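Thermotoga maritima TmcAL (PDB 5Y0T) is a HIGH nucleotidyl transferase-family protein of the HUP clan, with adenosine-5'-rp-alpha-thio-triphosphate bound in its pocket. Local coordinates at residues Glu9-Leu21 with Arg206-Arg218. Sequence-based numbering, arbitrary orientation.
Sequences EYNPFHNGHLYHL and RFSSATAIRNLMR. With TAT (adenosine-5'-rp-alpha-thio-triphosphate), chain E.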
# COMPACT_ATOMS: atom_id res chain seq x y z
N GLU A 9 18.19 11.31 -17.28
CA GLU A 9 17.33 10.23 -16.81
C GLU A 9 17.80 8.93 -17.45
O GLU A 9 17.86 7.90 -16.78
CB GLU A 9 15.86 10.53 -17.08
CG GLU A 9 15.41 11.72 -16.23
CD GLU A 9 13.92 11.70 -15.96
OE1 GLU A 9 13.15 11.73 -16.94
OE2 GLU A 9 13.53 11.63 -14.77
N TYR A 10 18.03 8.96 -18.77
CA TYR A 10 18.59 7.81 -19.49
C TYR A 10 17.68 6.59 -19.33
O TYR A 10 18.12 5.56 -18.82
CB TYR A 10 20.02 7.48 -18.97
CG TYR A 10 21.10 8.50 -19.32
CD1 TYR A 10 20.95 9.39 -20.39
CD2 TYR A 10 22.28 8.57 -18.58
CE1 TYR A 10 21.96 10.32 -20.71
CE2 TYR A 10 23.29 9.48 -18.89
CZ TYR A 10 23.13 10.35 -19.96
OH TYR A 10 24.14 11.25 -20.27
N ASN A 11 16.45 6.70 -19.83
CA ASN A 11 15.42 5.69 -19.59
C ASN A 11 14.82 5.12 -20.88
O ASN A 11 13.64 5.34 -21.15
CB ASN A 11 14.28 6.27 -18.74
CG ASN A 11 13.27 5.22 -18.28
OD1 ASN A 11 13.56 4.03 -18.28
ND2 ASN A 11 12.07 5.66 -17.93
N PRO A 12 15.62 4.39 -21.67
CA PRO A 12 17.03 4.01 -21.52
C PRO A 12 18.03 5.00 -22.18
O PRO A 12 17.62 5.95 -22.86
CB PRO A 12 17.08 2.67 -22.25
CG PRO A 12 16.19 2.95 -23.46
CD PRO A 12 15.04 3.79 -22.89
N PHE A 13 19.34 4.73 -22.02
CA PHE A 13 20.35 5.58 -22.67
C PHE A 13 20.30 5.24 -24.14
O PHE A 13 20.58 4.11 -24.52
CB PHE A 13 21.75 5.30 -22.11
CG PHE A 13 22.80 6.29 -22.57
CD1 PHE A 13 23.22 6.32 -23.90
CD2 PHE A 13 23.37 7.17 -21.67
CE1 PHE A 13 24.19 7.22 -24.32
CE2 PHE A 13 24.34 8.08 -22.09
CZ PHE A 13 24.73 8.11 -23.41
N HIS A 14 19.98 6.23 -24.99
CA HIS A 14 19.82 5.93 -26.40
C HIS A 14 20.74 6.78 -27.26
O HIS A 14 21.61 7.48 -26.75
CB HIS A 14 18.35 6.10 -26.85
CG HIS A 14 17.73 7.43 -26.52
ND1 HIS A 14 18.36 8.63 -26.77
CD2 HIS A 14 16.53 7.74 -25.98
CE1 HIS A 14 17.57 9.62 -26.39
NE2 HIS A 14 16.45 9.11 -25.91
N ASN A 15 20.59 6.68 -28.57
CA ASN A 15 21.48 7.40 -29.47
C ASN A 15 21.39 8.92 -29.32
O ASN A 15 22.39 9.62 -29.48
CB ASN A 15 21.18 6.98 -30.91
CG ASN A 15 21.60 5.55 -31.19
OD1 ASN A 15 22.43 4.99 -30.47
ND2 ASN A 15 21.03 4.96 -32.24
N GLY A 16 20.19 9.42 -29.03
CA GLY A 16 20.01 10.84 -28.79
C GLY A 16 20.81 11.29 -27.59
O GLY A 16 21.40 12.37 -27.57
N HIS A 17 20.82 10.45 -26.56
CA HIS A 17 21.59 10.76 -25.37
C HIS A 17 23.09 10.77 -25.66
O HIS A 17 23.83 11.58 -25.11
CB HIS A 17 21.28 9.75 -24.28
CG HIS A 17 19.88 9.83 -23.77
ND1 HIS A 17 19.12 8.71 -23.51
CD2 HIS A 17 19.10 10.90 -23.46
CE1 HIS A 17 17.93 9.08 -23.06
NE2 HIS A 17 17.90 10.41 -23.03
N LEU A 18 23.55 9.85 -26.51
CA LEU A 18 24.96 9.81 -26.86
C LEU A 18 25.31 11.10 -27.62
O LEU A 18 26.37 11.70 -27.42
CB LEU A 18 25.29 8.58 -27.72
CG LEU A 18 26.77 8.49 -28.12
CD1 LEU A 18 27.68 8.55 -26.89
CD2 LEU A 18 27.07 7.24 -28.94
N TYR A 19 24.40 11.51 -28.48
CA TYR A 19 24.54 12.72 -29.29
C TYR A 19 24.71 13.95 -28.41
O TYR A 19 25.63 14.74 -28.62
CB TYR A 19 23.33 12.86 -30.19
CG TYR A 19 23.40 13.92 -31.26
CD1 TYR A 19 24.16 13.74 -32.41
CD2 TYR A 19 22.64 15.08 -31.15
CE1 TYR A 19 24.19 14.70 -33.41
CE2 TYR A 19 22.65 16.04 -32.15
CZ TYR A 19 23.43 15.85 -33.27
OH TYR A 19 23.43 16.80 -34.26
N HIS A 20 23.83 14.10 -27.42
CA HIS A 20 23.91 15.19 -26.44
C HIS A 20 25.23 15.17 -25.67
O HIS A 20 25.90 16.19 -25.52
CB HIS A 20 22.76 15.10 -25.44
CG HIS A 20 22.96 15.93 -24.20
ND1 HIS A 20 23.37 15.40 -23.00
CD2 HIS A 20 22.84 17.27 -24.00
CE1 HIS A 20 23.48 16.36 -22.10
NE2 HIS A 20 23.17 17.51 -22.69
N LEU A 21 25.58 14.01 -25.16
CA LEU A 21 26.73 13.91 -24.27
C LEU A 21 28.01 14.21 -25.02
O LEU A 21 28.87 14.92 -24.53
CB LEU A 21 26.80 12.52 -23.64
CG LEU A 21 27.90 12.34 -22.60
CD1 LEU A 21 27.74 13.37 -21.47
CD2 LEU A 21 27.85 10.92 -22.07
N ARG A 206 16.96 6.90 -36.66
CA ARG A 206 18.08 6.61 -35.78
C ARG A 206 17.84 7.14 -34.38
O ARG A 206 18.29 6.56 -33.38
CB ARG A 206 19.38 7.19 -36.35
CG ARG A 206 20.61 6.89 -35.53
CD ARG A 206 21.89 7.37 -36.19
NE ARG A 206 23.07 6.91 -35.45
CZ ARG A 206 23.68 7.61 -34.50
NH1 ARG A 206 23.24 8.81 -34.16
NH2 ARG A 206 24.73 7.10 -33.87
N PHE A 207 17.15 8.28 -34.29
CA PHE A 207 16.85 8.86 -32.99
C PHE A 207 15.38 8.69 -32.66
O PHE A 207 14.53 9.45 -33.12
CB PHE A 207 17.21 10.34 -32.98
CG PHE A 207 18.64 10.63 -33.32
CD1 PHE A 207 19.03 10.82 -34.64
CD2 PHE A 207 19.59 10.73 -32.33
CE1 PHE A 207 20.35 11.10 -34.94
CE2 PHE A 207 20.91 11.02 -32.63
CZ PHE A 207 21.29 11.20 -33.93
N SER A 208 15.10 7.73 -31.81
CA SER A 208 13.74 7.53 -31.35
C SER A 208 13.76 8.02 -29.93
O SER A 208 14.80 7.96 -29.28
CB SER A 208 13.32 6.07 -31.45
OG SER A 208 13.16 5.68 -32.81
N SER A 209 12.62 8.55 -29.48
CA SER A 209 12.49 9.03 -28.11
C SER A 209 12.59 7.86 -27.13
O SER A 209 12.27 6.72 -27.48
CB SER A 209 11.15 9.74 -27.93
OG SER A 209 10.10 8.79 -27.94
N ALA A 210 13.00 8.16 -25.90
CA ALA A 210 13.05 7.15 -24.85
C ALA A 210 11.69 6.45 -24.69
O ALA A 210 11.64 5.24 -24.46
CB ALA A 210 13.50 7.80 -23.52
N THR A 211 10.60 7.20 -24.85
CA THR A 211 9.27 6.60 -24.67
C THR A 211 8.94 5.66 -25.84
O THR A 211 8.40 4.58 -25.64
CB THR A 211 8.17 7.68 -24.52
OG1 THR A 211 8.41 8.45 -23.34
CG2 THR A 211 6.80 7.04 -24.42
N ALA A 212 9.29 6.06 -27.06
CA ALA A 212 9.08 5.17 -28.20
C ALA A 212 9.88 3.87 -28.00
O ALA A 212 9.38 2.78 -28.29
CB ALA A 212 9.48 5.85 -29.51
N ILE A 213 11.10 3.99 -27.50
CA ILE A 213 11.96 2.81 -27.36
C ILE A 213 11.42 1.86 -26.30
O ILE A 213 11.45 0.64 -26.47
CB ILE A 213 13.41 3.23 -27.03
CG1 ILE A 213 13.99 4.00 -28.22
CG2 ILE A 213 14.28 2.00 -26.73
CD1 ILE A 213 15.26 4.74 -27.85
N ARG A 214 10.90 2.42 -25.21
CA ARG A 214 10.27 1.59 -24.20
C ARG A 214 9.06 0.87 -24.80
O ARG A 214 8.79 -0.28 -24.45
CB ARG A 214 9.87 2.42 -22.98
CG ARG A 214 11.07 2.93 -22.17
CD ARG A 214 10.67 3.41 -20.77
NE ARG A 214 9.62 4.43 -20.82
CZ ARG A 214 9.82 5.73 -21.03
NH1 ARG A 214 11.04 6.19 -21.23
NH2 ARG A 214 8.80 6.57 -21.05
N ASN A 215 8.35 1.52 -25.71
CA ASN A 215 7.22 0.85 -26.35
C ASN A 215 7.67 -0.24 -27.31
O ASN A 215 6.99 -1.26 -27.48
CB ASN A 215 6.32 1.86 -27.09
CG ASN A 215 5.45 2.65 -26.14
OD1 ASN A 215 5.27 2.26 -24.98
ND2 ASN A 215 4.91 3.77 -26.61
N LEU A 216 8.82 -0.03 -27.95
CA LEU A 216 9.41 -1.07 -28.78
C LEU A 216 9.75 -2.30 -27.93
O LEU A 216 9.53 -3.43 -28.37
CB LEU A 216 10.67 -0.56 -29.49
CG LEU A 216 10.47 0.44 -30.63
CD1 LEU A 216 11.82 0.97 -31.10
CD2 LEU A 216 9.70 -0.17 -31.81
N MET A 217 10.28 -2.09 -26.73
CA MET A 217 10.53 -3.21 -25.82
C MET A 217 9.25 -3.98 -25.49
O MET A 217 9.24 -5.21 -25.58
CB MET A 217 11.18 -2.72 -24.53
CG MET A 217 12.59 -2.14 -24.74
SD MET A 217 13.25 -1.66 -23.14
CE MET A 217 14.38 -0.34 -23.60
N ARG A 218 8.18 -3.26 -25.12
CA ARG A 218 6.86 -3.88 -24.88
C ARG A 218 6.41 -4.78 -26.02
O ARG A 218 5.87 -5.87 -25.79
CB ARG A 218 5.78 -2.82 -24.65
CG ARG A 218 5.90 -2.04 -23.34
CD ARG A 218 4.79 -1.00 -23.22
NE ARG A 218 4.70 -0.46 -21.86
CZ ARG A 218 5.31 0.65 -21.44
NH1 ARG A 218 6.04 1.36 -22.28
NH2 ARG A 218 5.17 1.05 -20.17
N1 TAT E . 19.23 15.16 -29.49
C2 TAT E . 19.96 15.95 -28.68
N3 TAT E . 19.91 15.89 -27.34
C4 TAT E . 19.10 15.00 -26.72
C5 TAT E . 18.29 14.08 -27.53
C6 TAT E . 18.40 14.22 -29.00
N6 TAT E . 17.68 13.43 -29.83
N7 TAT E . 17.60 13.31 -26.67
C8 TAT E . 17.95 13.67 -25.41
N9 TAT E . 18.84 14.68 -25.45
PA TAT E . 17.12 12.77 -20.63
PB TAT E . 14.87 13.21 -22.46
PG TAT E . 13.45 11.77 -24.53
C1' TAT E . 19.44 15.36 -24.27
O1A TAT E . 14.01 10.82 -25.57
O1B TAT E . 13.56 13.34 -21.75
S1G TAT E . 16.64 14.16 -19.35
C2' TAT E . 18.33 15.96 -23.41
O2' TAT E . 17.85 17.19 -23.94
O2A TAT E . 17.70 11.47 -20.08
O2B TAT E . 15.51 14.45 -23.04
O2G TAT E . 12.45 11.10 -23.60
C3' TAT E . 19.04 16.11 -22.08
O3' TAT E . 19.79 17.34 -22.02
O3A TAT E . 15.88 12.34 -21.56
O3B TAT E . 14.75 12.08 -23.62
O3G TAT E . 13.00 13.12 -25.03
C4' TAT E . 20.00 14.93 -22.07
O4' TAT E . 20.11 14.45 -23.41
C5' TAT E . 19.50 13.78 -21.18
O5' TAT E . 18.20 13.40 -21.64
O HOH W 1 24.74 9.09 -31.26
O HOH W 2 17.55 7.68 -29.97
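Arg214 grips the backbone of Asn11: NH1 donates to Asn11 O at 2.7 Å, with the acceptor almost in the guanidinium plane. A C=O···N angle of 167° shows a nearly end-on approach. A bend at chi3 brings NH1 back to that carbonyl, while NH2 pairs with Glu46; the Asn11 amide lies almost parallel to the guanidinium, planes 13° apart, its OD1 taken by Val49 N.

Both segments also converge on the bound nucleotide. His14 NE2 (3.0 Å) and Ala210 N (2.9 Å) donate to the same oxygen, TAT O1A, on the terminal phosphate, and Ala210 opens helix 210-218. His17 NE2 donates to TAT O3A. With CG wedged between backbone N and carbonyl carbon (chi1 53°), the His14 imidazole is sandwiched by the His17 ring and, on its opposite face, Ser208 O. Ile213 CD1 packs on His14 CB at 3.5 Å, and beyond it Pro12 CG, after a cis peptide, meets Ile213 CG2 and Met217 CE.

At the far end Phe207 turns its edge to the face of Tyr19 (centroids 5.4 Å apart), and its CD2 reaches Gly16 CA at 3.6 Å. Water 2 links Gly16 N, weakly, with Ser208 O.

Both histidines reaching the phosphate chain, together with the family, identify HNGH (14-17) as the HIGH-type motif. One donor from each segment meets on the same phosphate oxygen, consistent with coupling between nucleotide binding and docking of helix 210-218.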